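PDB 2Z1Q: acyl-CoA dehydrogenase from Thermus thermophilus, which probably catalyses the FAD-dependent 2,3-dehydrogenation of saturated acyl-CoA thioesters, passing the electrons to an acceptor. Local coordinates for residues Glu52-Glu55 with Glu60-Val63; Gly111-Ile116 with Pro135-Gly140; Ala457-Gly462 with Tyr542-Arg547; Asp444-Gln449 with Ile512-Ala517. One frame throughout, in Å; residues are numbered along the deposited sequence.

Contact 1 of 4, residues Glu52-Glu55 with Glu60-Val63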
loop_
_atom_site.group_PDB
_atom_site.type_symbol
_atom_site.label_atom_id
_atom_site.label_comp_id
_atom_site.label_asym_id
_atom_site.label_seq_id
_atom_site.Cartn_x
_atom_site.Cartn_y
_atom_site.Cartn_z
ATOM N N GLU B 52 -20.702 -0.983 12.637
ATOM C CA GLU B 52 -20.356 0.336 13.155
ATOM C C GLU B 52 -20.229 0.326 14.678
ATOM O O GLU B 52 -19.256 0.838 15.224
ATOM C CB GLU B 52 -21.413 1.364 12.722
ATOM C CG GLU B 52 -20.869 2.754 12.413
ATOM C CD GLU B 52 -19.920 2.773 11.215
ATOM O OE1 GLU B 52 -20.303 2.269 10.137
ATOM O OE2 GLU B 52 -18.790 3.299 11.351
ATOM N N ARG B 53 -21.212 -0.255 15.360
ATOM C CA ARG B 53 -21.176 -0.309 16.818
ATOM C C ARG B 53 -20.000 -1.142 17.313
ATOM O O ARG B 53 -19.370 -0.797 18.306
ATOM C CB ARG B 53 -22.483 -0.886 17.378
ATOM C CG ARG B 53 -23.686 0.047 17.310
ATOM C CD ARG B 53 -24.997 -0.698 17.608
ATOM N NE ARG B 53 -25.085 -1.264 18.958
ATOM C CZ ARG B 53 -26.075 -2.064 19.355
ATOM N NH1 ARG B 53 -26.102 -2.543 20.596
ATOM N NH2 ARG B 53 -27.032 -2.401 18.504
ATOM N N MET B 54 -19.699 -2.235 16.620
ATOM C CA MET B 54 -18.586 -3.087 17.025
ATOM C C MET B 54 -17.241 -2.405 16.788
ATOM O O MET B 54 -16.279 -2.641 17.510
ATOM C CB MET B 54 -18.633 -4.414 16.282
ATOM C CG MET B 54 -19.739 -5.323 16.759
ATOM S SD MET B 54 -19.739 -6.888 15.898
ATOM C CE MET B 54 -20.483 -6.372 14.403
ATOM N N GLU B 55 -17.188 -1.553 15.771
ATOM C CA GLU B 55 -15.961 -0.850 15.425
ATOM C C GLU B 55 -15.778 0.335 16.385
ATOM O O GLU B 55 -14.772 1.048 16.356
ATOM C CB GLU B 55 -16.060 -0.373 13.976
ATOM C CG GLU B 55 -14.722 -0.065 13.331
ATOM C CD GLU B 55 -14.171 -1.176 12.440
ATOM O OE1 GLU B 55 -14.282 -2.379 12.772
ATOM O OE2 GLU B 55 -13.595 -0.831 11.393
ATOM N N GLU B 60 -18.549 -6.974 22.397
ATOM C CA GLU B 60 -19.294 -8.096 22.950
ATOM C C GLU B 60 -20.408 -8.553 22.002
ATOM O O GLU B 60 -20.982 -9.632 22.179
ATOM C CB GLU B 60 -19.867 -7.746 24.326
ATOM C CG GLU B 60 -20.937 -6.664 24.330
ATOM C CD GLU B 60 -20.371 -5.259 24.323
ATOM O OE1 GLU B 60 -21.128 -4.322 24.658
ATOM O OE2 GLU B 60 -19.182 -5.083 23.984
ATOM N N LEU B 61 -20.700 -7.734 20.994
ATOM C CA LEU B 61 -21.724 -8.082 20.019
ATOM C C LEU B 61 -21.257 -9.302 19.212
ATOM O O LEU B 61 -22.064 -9.946 18.539
ATOM C CB LEU B 61 -22.013 -6.886 19.112
ATOM C CG LEU B 61 -23.259 -6.037 19.425
ATOM C CD1 LEU B 61 -23.569 -6.013 20.913
ATOM C CD2 LEU B 61 -23.036 -4.626 18.885
ATOM N N ASN B 62 -19.960 -9.614 19.289
ATOM C CA ASN B 62 -19.398 -10.778 18.602
ATOM C C ASN B 62 -20.038 -12.073 19.151
ATOM O O ASN B 62 -20.172 -13.057 18.430
ATOM C CB ASN B 62 -17.872 -10.877 18.824
ATOM C CG ASN B 62 -17.060 -10.059 17.818
ATOM O OD1 ASN B 62 -16.447 -9.053 18.173
ATOM N ND2 ASN B 62 -17.037 -10.500 16.564
ATOM N N VAL B 63 -20.412 -12.068 20.431
ATOM C CA VAL B 63 -20.992 -13.261 21.050
ATOM C C VAL B 63 -22.331 -13.650 20.423
ATOM O O VAL B 63 -22.500 -14.762 19.940
ATOM C CB VAL B 63 -21.161 -13.075 22.571
ATOM C CG1 VAL B 63 -21.751 -14.326 23.195
ATOM C CG2 VAL B 63 -19.815 -12.767 23.208
#
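Leu-61 packs against Met-54 and Arg-53 in a local, mainly apolar contact at a helix-loop-helix corner, where helix 30-54 ends and the chain turns through a short 3-10 segment into helix 62-71. The corner's centre lies about 24 Å from the centre of the chain. Met-54 supplies the buried side. Its CG rests on Leu-61 CB at 3.6 Å, and Met-54 SD approaches the same Leu-61 CB at 3.9 Å. With CG anti to the carbonyl carbon (chi1 -73°) and chi2 extended, CG and SD of the methionine are carried toward Leu-61 CB; the bend at chi3 only turns CE. On the outer side, Leu-61 CD2 sits over one face of the Arg-53 guanidinium, 3.8 Å above its plane and displaced toward the rim; its nearest atom there is Arg-53 NE at 3.9 Å. The two side chains meet at about a right angle, and the bend of the arginine at chi3 (63°) swings its head over the methyl. A salt bridge from Arg-53 NH1 to Glu-58, in the intervening loop, probably helps hold that head in place. The CD2 branch of Leu-61 is thus shared, lying 4.0 Å from Met-54 CG as well. Asn-62 and Val-63 also touch Phe-187. Such a tight helix-loop-helix corner, closed by a leucine of the 3-10 turn leading into the second helix, belongs here to the all-helical N-terminal domain of the acyl-CoA dehydrogenase fold.

Contact 2 of 4, residues Gly111-Ile116 with Pro135-Gly140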
loop_
_atom_site.group_PDB
_atom_site.type_symbol
_atom_site.label_atom_id
_atom_site.label_comp_id
_atom_site.label_asym_id
_atom_site.label_seq_id
_atom_site.Cartn_x
_atom_site.Cartn_y
_atom_site.Cartn_z
ATOM N N GLY B 111 -12.972 -16.573 11.776
ATOM C CA GLY B 111 -11.774 -17.280 11.357
ATOM C C GLY B 111 -10.945 -17.871 12.482
ATOM O O GLY B 111 -10.553 -19.038 12.426
ATOM N N ALA B 112 -10.666 -17.083 13.512
ATOM C CA ALA B 112 -9.862 -17.589 14.611
ATOM C C ALA B 112 -10.587 -18.767 15.284
ATOM O O ALA B 112 -9.993 -19.794 15.584
ATOM C CB ALA B 112 -9.582 -16.478 15.606
ATOM N N HIS B 113 -11.883 -18.610 15.501
ATOM C CA HIS B 113 -12.682 -19.667 16.118
ATOM C C HIS B 113 -12.652 -20.991 15.309
ATOM O O HIS B 113 -12.149 -22.000 15.796
ATOM C CB HIS B 113 -14.111 -19.170 16.275
ATOM C CG HIS B 113 -15.034 -20.169 16.895
ATOM N ND1 HIS B 113 -14.947 -20.547 18.222
ATOM C CD2 HIS B 113 -16.075 -20.863 16.371
ATOM C CE1 HIS B 113 -15.896 -21.428 18.482
ATOM N NE2 HIS B 113 -16.591 -21.637 17.381
ATOM N N THR B 114 -13.161 -20.969 14.075
ATOM C CA THR B 114 -13.207 -22.182 13.233
ATOM C C THR B 114 -11.862 -22.817 12.856
ATOM O O THR B 114 -11.795 -24.035 12.620
ATOM C CB THR B 114 -13.984 -21.927 11.905
ATOM O OG1 THR B 114 -13.273 -20.982 11.100
ATOM C CG2 THR B 114 -15.381 -21.386 12.191
ATOM N N SER B 115 -10.791 -22.030 12.801
ATOM C CA SER B 115 -9.504 -22.601 12.435
ATOM C C SER B 115 -8.619 -22.894 13.645
ATOM O O SER B 115 -8.700 -23.971 14.229
ATOM C CB SER B 115 -8.778 -21.691 11.434
ATOM O OG SER B 115 -8.447 -20.435 12.003
ATOM N N ILE B 116 -7.779 -21.947 14.037
ATOM C CA ILE B 116 -6.904 -22.175 15.179
ATOM C C ILE B 116 -7.638 -22.516 16.479
ATOM O O ILE B 116 -7.094 -23.189 17.344
ATOM C CB ILE B 116 -6.001 -20.960 15.412
ATOM C CG1 ILE B 116 -6.851 -19.683 15.462
ATOM C CG2 ILE B 116 -4.952 -20.896 14.312
ATOM C CD1 ILE B 116 -6.051 -18.398 15.679
ATOM N N PRO B 135 -18.637 -30.014 20.792
ATOM C CA PRO B 135 -20.058 -29.711 20.585
ATOM C C PRO B 135 -20.390 -28.237 20.841
ATOM O O PRO B 135 -21.111 -27.613 20.067
ATOM C CB PRO B 135 -20.758 -30.674 21.553
ATOM C CG PRO B 135 -19.816 -31.867 21.558
ATOM C CD PRO B 135 -18.459 -31.195 21.654
ATOM N N LYS B 136 -19.858 -27.667 21.917
ATOM C CA LYS B 136 -20.130 -26.265 22.221
ATOM C C LYS B 136 -19.498 -25.327 21.188
ATOM O O LYS B 136 -20.100 -24.328 20.787
ATOM C CB LYS B 136 -19.604 -25.916 23.609
ATOM C CG LYS B 136 -20.206 -26.729 24.739
ATOM C CD LYS B 136 -19.698 -26.177 26.067
ATOM C CE LYS B 136 -20.249 -26.925 27.271
ATOM N NZ LYS B 136 -19.760 -28.330 27.374
ATOM N N LEU B 137 -18.284 -25.657 20.758
ATOM C CA LEU B 137 -17.595 -24.836 19.772
ATOM C C LEU B 137 -18.333 -24.873 18.443
ATOM O O LEU B 137 -18.434 -23.861 17.760
ATOM C CB LEU B 137 -16.164 -25.331 19.576
ATOM C CG LEU B 137 -15.303 -25.392 20.839
ATOM C CD1 LEU B 137 -13.911 -25.874 20.471
ATOM C CD2 LEU B 137 -15.230 -24.022 21.496
ATOM N N ALA B 138 -18.858 -26.044 18.097
ATOM C CA ALA B 138 -19.575 -26.216 16.831
ATOM C C ALA B 138 -20.922 -25.524 16.809
ATOM O O ALA B 138 -21.427 -25.159 15.746
ATOM C CB ALA B 138 -19.755 -27.698 16.533
ATOM N N SER B 139 -21.506 -25.338 17.983
ATOM C CA SER B 139 -22.800 -24.693 18.100
ATOM C C SER B 139 -22.666 -23.183 18.271
ATOM O O SER B 139 -23.585 -22.435 17.946
ATOM C CB SER B 139 -23.537 -25.257 19.306
ATOM O OG SER B 139 -22.749 -25.072 20.467
ATOM N N GLY B 140 -21.521 -22.743 18.783
ATOM C CA GLY B 140 -21.307 -21.326 19.007
ATOM C C GLY B 140 -21.569 -20.962 20.464
ATOM O O GLY B 140 -21.405 -19.810 20.865
#
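His-113 and Leu-137 join two helices of the N-terminal domain through one hydrogen bond and a small apolar contact. In the hydrogen bond, His-113 NE2 donates to the carbonyl Leu-137 O at 2.9 Å, with an N-H...O angle of 154°. The acceptor lies at the ring edge, only 8° out of the imidazole plane, whereas the donor is tilted 25° from the carbonyl plane. The histidine reaches the last turn of helix 134-139 with its CB-CG bond trans to the backbone N. Its other nitrogen, ND1, is hydrogen-bonded to the backbone N of Ala-144, so both ring nitrogens are engaged and the rotation of the ring is fixed.

The apolar part is slight: His-113 CE1 lies 4.0 Å from Leu-137 CD2 and 4.1 Å from Leu-137 CB.

Within helix 106-117, Gly-111 O accepts from Ser-115 N at 3.0 Å and from Ser-115 OG at 2.6 Å, the two donors approaching from opposite faces of the carbonyl plane. The helix widens to a pi-type turn at 113-116, and Ile-116 touches the FAD. The buried histidine therefore ties a flavin-lining helix of the acyl-CoA dehydrogenase fold to helix 134-139 through NE2 and to the start of strand 144-147 through ND1.

Contact 3 of 4, residues Ala457-Gly462 with Tyr542-Arg547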
loop_
_atom_site.group_PDB
_atom_site.type_symbol
_atom_site.label_atom_id
_atom_site.label_comp_id
_atom_site.label_asym_id
_atom_site.label_seq_id
_atom_site.Cartn_x
_atom_site.Cartn_y
_atom_site.Cartn_z
ATOM N N ALA B 457 11.907 -21.119 -12.842
ATOM C CA ALA B 457 12.031 -21.357 -11.407
ATOM C C ALA B 457 13.046 -22.459 -11.165
ATOM O O ALA B 457 13.970 -22.305 -10.369
ATOM C CB ALA B 457 10.680 -21.759 -10.825
ATOM N N LEU B 458 12.869 -23.577 -11.861
ATOM C CA LEU B 458 13.782 -24.709 -11.717
ATOM C C LEU B 458 15.220 -24.324 -12.029
ATOM O O LEU B 458 16.149 -24.752 -11.349
ATOM C CB LEU B 458 13.347 -25.858 -12.631
ATOM C CG LEU B 458 12.130 -26.653 -12.153
ATOM C CD1 LEU B 458 11.505 -27.446 -13.297
ATOM C CD2 LEU B 458 12.574 -27.566 -11.026
ATOM N N MET B 459 15.408 -23.509 -13.056
ATOM C CA MET B 459 16.751 -23.109 -13.439
ATOM C C MET B 459 17.429 -22.318 -12.327
ATOM O O MET B 459 18.565 -22.607 -11.948
ATOM C CB MET B 459 16.713 -22.264 -14.712
ATOM C CG MET B 459 18.062 -22.113 -15.375
ATOM S SD MET B 459 18.203 -20.533 -16.233
ATOM C CE MET B 459 17.138 -20.788 -17.646
ATOM N N VAL B 460 16.731 -21.316 -11.809
ATOM C CA VAL B 460 17.295 -20.495 -10.755
ATOM C C VAL B 460 17.484 -21.290 -9.474
ATOM O O VAL B 460 18.528 -21.207 -8.827
ATOM C CB VAL B 460 16.401 -19.299 -10.456
ATOM C CG1 VAL B 460 16.989 -18.492 -9.311
ATOM C CG2 VAL B 460 16.257 -18.453 -11.703
ATOM N N ALA B 461 16.464 -22.063 -9.117
ATOM C CA ALA B 461 16.505 -22.874 -7.910
ATOM C C ALA B 461 17.693 -23.836 -7.959
ATOM O O ALA B 461 18.407 -24.014 -6.960
ATOM C CB ALA B 461 15.203 -23.647 -7.771
ATOM N N GLY B 462 17.902 -24.449 -9.125
ATOM C CA GLY B 462 19.002 -25.383 -9.281
ATOM C C GLY B 462 20.351 -24.715 -9.100
ATOM O O GLY B 462 21.192 -25.200 -8.344
ATOM N N TYR B 542 21.865 -15.814 -18.397
ATOM C CA TYR B 542 20.998 -14.657 -18.603
ATOM C C TYR B 542 20.176 -14.795 -19.885
ATOM O O TYR B 542 18.990 -14.451 -19.910
ATOM C CB TYR B 542 21.813 -13.350 -18.647
ATOM C CG TYR B 542 22.640 -13.059 -17.405
ATOM C CD1 TYR B 542 22.300 -13.587 -16.153
ATOM C CD2 TYR B 542 23.757 -12.226 -17.481
ATOM C CE1 TYR B 542 23.058 -13.283 -15.005
ATOM C CE2 TYR B 542 24.516 -11.919 -16.350
ATOM C CZ TYR B 542 24.165 -12.445 -15.121
ATOM O OH TYR B 542 24.937 -12.119 -14.029
ATOM N N SER B 543 20.792 -15.297 -20.949
ATOM C CA SER B 543 20.068 -15.471 -22.198
ATOM C C SER B 543 19.006 -16.556 -22.027
ATOM O O SER B 543 17.924 -16.468 -22.603
ATOM C CB SER B 543 21.027 -15.855 -23.328
ATOM O OG SER B 543 21.928 -14.795 -23.598
ATOM N N ALA B 544 19.296 -17.574 -21.227
ATOM C CA ALA B 544 18.311 -18.629 -21.034
ATOM C C ALA B 544 17.115 -18.105 -20.249
ATOM O O ALA B 544 15.972 -18.463 -20.538
ATOM C CB ALA B 544 18.928 -19.806 -20.316
ATOM N N ALA B 545 17.381 -17.255 -19.262
ATOM C CA ALA B 545 16.315 -16.686 -18.452
ATOM C C ALA B 545 15.405 -15.823 -19.323
ATOM O O ALA B 545 14.190 -15.786 -19.125
ATOM C CB ALA B 545 16.910 -15.856 -17.310
ATOM N N ARG B 546 15.987 -15.139 -20.303
ATOM C CA ARG B 546 15.203 -14.278 -21.182
ATOM C C ARG B 546 14.324 -15.059 -22.143
ATOM O O ARG B 546 13.165 -14.707 -22.359
ATOM C CB ARG B 546 16.110 -13.346 -21.988
ATOM C CG ARG B 546 16.947 -12.409 -21.135
ATOM C CD ARG B 546 17.573 -11.301 -21.974
ATOM N NE ARG B 546 18.454 -10.448 -21.178
ATOM C CZ ARG B 546 19.682 -10.788 -20.799
ATOM N NH1 ARG B 546 20.407 -9.947 -20.069
ATOM N NH2 ARG B 546 20.194 -11.959 -21.164
ATOM N N ARG B 547 14.865 -16.115 -22.735
ATOM C CA ARG B 547 14.081 -16.904 -23.673
ATOM C C ARG B 547 12.927 -17.590 -22.967
ATOM O O ARG B 547 11.843 -17.732 -23.527
ATOM C CB ARG B 547 14.954 -17.947 -24.385
ATOM C CG ARG B 547 15.909 -18.712 -23.479
ATOM C CD ARG B 547 16.642 -19.813 -24.252
ATOM N NE ARG B 547 15.729 -20.880 -24.659
ATOM C CZ ARG B 547 15.170 -21.740 -23.815
ATOM N NH1 ARG B 547 15.444 -21.668 -22.519
ATOM N NH2 ARG B 547 14.326 -22.663 -24.259
#
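Met-459 CE pushes against Ala-544 CB at 3.4 Å, tighter than usual for two carbons in van der Waals contact, and this single methyl carries most of the contact between residues 457-462 and 542-547. The same CE lies 3.7 Å from Ala-544 C and 3.9 Å from Ala-545 N. It therefore meets the alanine methyl and the adjoining backbone together, end on to the side of the second helix. Ala-545 adds a little surface of its own beside the methionine tip, though its methyl stays farther away.

Behind this tip, the shape of the methionine accounts for its reach. CG stands anti to the backbone N (chi1 -165°), carrying the chain out from its own helix, and bends at chi2 and chi3 turn the last methyl onto Ala-544. The small alanines leave the surface of helix 535-547 low at this point, and one long, flexible side chain bridges backbones whose nearest CA atoms, Met-459 CA and Ala-545 CA, are 8.2 Å apart. The side-chain contact is apolar.

Farther out, Met-459 also rests on Leu-548, just past the end of the second helix. Thr-549 OG1 is hydrogen-bonded to the carbonyls of Ala-545 and Arg-546 at that same end. On the other flanks of the first helix, Ala-457 and Val-460 pack on helix 476-502, while Ala-457, Leu-458 and Ala-461 meet Leu-412 of helix 410-413. Tyr-542 and Arg-546 pack on Pro-553 of the second subunit, so helix 535-547 packs on helix 445-468 and also contributes to the subunit interface.

Contact 4 of 4, residues Asp444-Gln449 with Ile512-Ala517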
loop_
_atom_site.group_PDB
_atom_site.type_symbol
_atom_site.label_atom_id
_atom_site.label_comp_id
_atom_site.label_asym_id
_atom_site.label_seq_id
_atom_site.Cartn_x
_atom_site.Cartn_y
_atom_site.Cartn_z
ATOM N N ASP B 444 -0.994 -22.969 -28.615
ATOM C CA ASP B 444 -1.355 -22.673 -27.239
ATOM C C ASP B 444 -0.093 -22.121 -26.586
ATOM O O ASP B 444 0.344 -22.578 -25.527
ATOM C CB ASP B 444 -1.831 -23.939 -26.535
ATOM C CG ASP B 444 -2.882 -23.650 -25.489
ATOM O OD1 ASP B 444 -3.501 -24.610 -24.984
ATOM O OD2 ASP B 444 -3.086 -22.456 -25.176
ATOM N N LEU B 445 0.496 -21.136 -27.257
ATOM C CA LEU B 445 1.718 -20.495 -26.805
ATOM C C LEU B 445 1.569 -19.949 -25.392
ATOM O O LEU B 445 2.525 -19.953 -24.617
ATOM C CB LEU B 445 2.106 -19.357 -27.764
ATOM C CG LEU B 445 2.203 -19.680 -29.262
ATOM C CD1 LEU B 445 0.808 -19.659 -29.878
ATOM C CD2 LEU B 445 3.095 -18.657 -29.964
ATOM N N GLU B 446 0.369 -19.486 -25.053
ATOM C CA GLU B 446 0.142 -18.946 -23.722
ATOM C C GLU B 446 0.446 -20.001 -22.672
ATOM O O GLU B 446 1.172 -19.735 -21.715
ATOM C CB GLU B 446 -1.296 -18.451 -23.580
ATOM C CG GLU B 446 -1.633 -17.312 -24.517
ATOM C CD GLU B 446 -2.964 -16.677 -24.195
ATOM O OE1 GLU B 446 -3.948 -17.429 -24.027
ATOM O OE2 GLU B 446 -3.028 -15.432 -24.109
ATOM N N LEU B 447 -0.096 -21.201 -22.861
ATOM C CA LEU B 447 0.150 -22.290 -21.923
ATOM C C LEU B 447 1.613 -22.685 -21.950
ATOM O O LEU B 447 2.134 -23.235 -20.980
ATOM C CB LEU B 447 -0.726 -23.508 -22.246
ATOM C CG LEU B 447 -2.191 -23.415 -21.814
ATOM C CD1 LEU B 447 -2.871 -24.757 -22.004
ATOM C CD2 LEU B 447 -2.266 -22.998 -20.356
ATOM N N HIS B 448 2.278 -22.400 -23.063
ATOM C CA HIS B 448 3.692 -22.713 -23.195
ATOM C C HIS B 448 4.523 -21.775 -22.315
ATOM O O HIS B 448 5.461 -22.200 -21.648
ATOM C CB HIS B 448 4.143 -22.567 -24.651
ATOM C CG HIS B 448 5.607 -22.811 -24.849
ATOM N ND1 HIS B 448 6.389 -22.024 -25.666
ATOM C CD2 HIS B 448 6.432 -23.751 -24.330
ATOM C CE1 HIS B 448 7.635 -22.467 -25.640
ATOM N NE2 HIS B 448 7.688 -23.514 -24.837
ATOM N N GLN B 449 4.175 -20.495 -22.330
ATOM C CA GLN B 449 4.888 -19.506 -21.527
ATOM C C GLN B 449 4.771 -19.900 -20.057
ATOM O O GLN B 449 5.704 -19.721 -19.270
ATOM C CB GLN B 449 4.293 -18.119 -21.779
ATOM C CG GLN B 449 4.201 -17.782 -23.260
ATOM C CD GLN B 449 3.535 -16.453 -23.525
ATOM O OE1 GLN B 449 2.532 -16.116 -22.899
ATOM N NE2 GLN B 449 4.084 -15.690 -24.462
ATOM N N ILE B 512 -4.094 -10.683 -19.434
ATOM C CA ILE B 512 -3.601 -9.498 -18.751
ATOM C C ILE B 512 -2.648 -9.886 -17.623
ATOM O O ILE B 512 -1.606 -9.258 -17.427
ATOM C CB ILE B 512 -4.797 -8.711 -18.183
ATOM C CG1 ILE B 512 -5.505 -7.980 -19.324
ATOM C CG2 ILE B 512 -4.348 -7.769 -17.073
ATOM C CD1 ILE B 512 -6.781 -7.323 -18.894
ATOM N N TYR B 513 -3.004 -10.941 -16.899
ATOM C CA TYR B 513 -2.210 -11.421 -15.776
ATOM C C TYR B 513 -0.932 -12.105 -16.259
ATOM O O TYR B 513 0.164 -11.858 -15.732
ATOM C CB TYR B 513 -3.052 -12.390 -14.933
ATOM C CG TYR B 513 -2.356 -12.840 -13.681
ATOM C CD1 TYR B 513 -2.470 -12.103 -12.505
ATOM C CD2 TYR B 513 -1.498 -13.937 -13.693
ATOM C CE1 TYR B 513 -1.748 -12.434 -11.379
ATOM C CE2 TYR B 513 -0.755 -14.281 -12.555
ATOM C CZ TYR B 513 -0.888 -13.509 -11.403
ATOM O OH TYR B 513 -0.133 -13.732 -10.278
ATOM N N LEU B 514 -1.084 -12.960 -17.263
ATOM C CA LEU B 514 0.030 -13.695 -17.853
ATOM C C LEU B 514 1.157 -12.776 -18.352
ATOM O O LEU B 514 2.321 -12.946 -17.974
ATOM C CB LEU B 514 -0.488 -14.557 -19.008
ATOM C CG LEU B 514 0.571 -15.274 -19.845
ATOM C CD1 LEU B 514 1.423 -16.125 -18.928
ATOM C CD2 LEU B 514 -0.086 -16.131 -20.919
ATOM N N ALA B 515 0.814 -11.805 -19.199
ATOM C CA ALA B 515 1.804 -10.874 -19.745
ATOM C C ALA B 515 2.631 -10.226 -18.637
ATOM O O ALA B 515 3.864 -10.234 -18.677
ATOM C CB ALA B 515 1.114 -9.790 -20.574
ATOM N N GLN B 516 1.947 -9.662 -17.649
ATOM C CA GLN B 516 2.631 -9.012 -16.542
ATOM C C GLN B 516 3.475 -9.977 -15.721
ATOM O O GLN B 516 4.563 -9.623 -15.274
ATOM C CB GLN B 516 1.606 -8.310 -15.663
ATOM C CG GLN B 516 0.976 -7.122 -16.352
ATOM C CD GLN B 516 -0.123 -6.487 -15.537
ATOM O OE1 GLN B 516 -1.177 -7.085 -15.309
ATOM N NE2 GLN B 516 0.118 -5.268 -15.086
ATOM N N ALA B 517 2.980 -11.196 -15.530
ATOM C CA ALA B 517 3.714 -12.202 -14.773
ATOM C C ALA B 517 5.033 -12.539 -15.465
ATOM O O ALA B 517 6.048 -12.785 -14.801
ATOM C CB ALA B 517 2.872 -13.463 -14.622
#
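Glu-446 and Gln-449, one helical turn apart, receive Leu-514 of helix 505-528 between them. The first segment begins at Asp-444, which occupies the N-cap position of helix 445-468 without a capping bond from its side chain; its carboxylate, though poorly ordered, is modelled in a salt bridge with Arg-500 of helix 476-502.

At Glu-446 the contact is made by the aliphatic part of the side chain. CB lies 3.7 Å and CG 4.1 Å from Leu-514 CD2. Beyond CG the chain runs extended and takes its charge past the leucine: OE1 pairs with Arg-500 and OE2 with Arg-511, two salt bridges that probably steady the carboxylate. The first turn of this helix is thereby fastened to both helix 476-502 and helix 505-528, within the helical C-terminal region that follows the canonical acyl-CoA dehydrogenase core in this longer chain.

Gln-449, a turn later, meets the same leucine with its amide oxygen. CG stands anti to the carbonyl carbon (chi1 -51°), and the extended chain crosses Leu-514 at about a right angle, bringing OE1 to 3.3 Å from Leu-514 CD2 and 3.7 Å from Leu-514 CG. CB of Leu-514 points at the first helix, and chi1 of 173° carries CG on toward Gln-449. Leu-514 also packs on Leu-496 of helix 476-502, as does Glu-446, while Gln-449 touches Arg-551.

In the fold
Contacts 1 and 2 lie in the N-terminal domain, on the opposite side of the chain's centre from contacts 3 and 4. Only contact 2 is buried throughout, and only it has a hydrogen bond between its segments; it is also the one that includes a residue touching FAD. Contact 1, about 18 Å away between centres, joins consecutive elements and is only partly buried, with an arginine on its outer side. Contacts 3 and 4 share helix 445-468, their centres about 17 Å apart, and bind it to helices 535-547 and 505-528. Contact 3 is apolar, whereas in contact 4 Glu-446 pairs its carboxylate with arginines outside both segments, much as Arg-53 pairs with Glu-58 in contact 1.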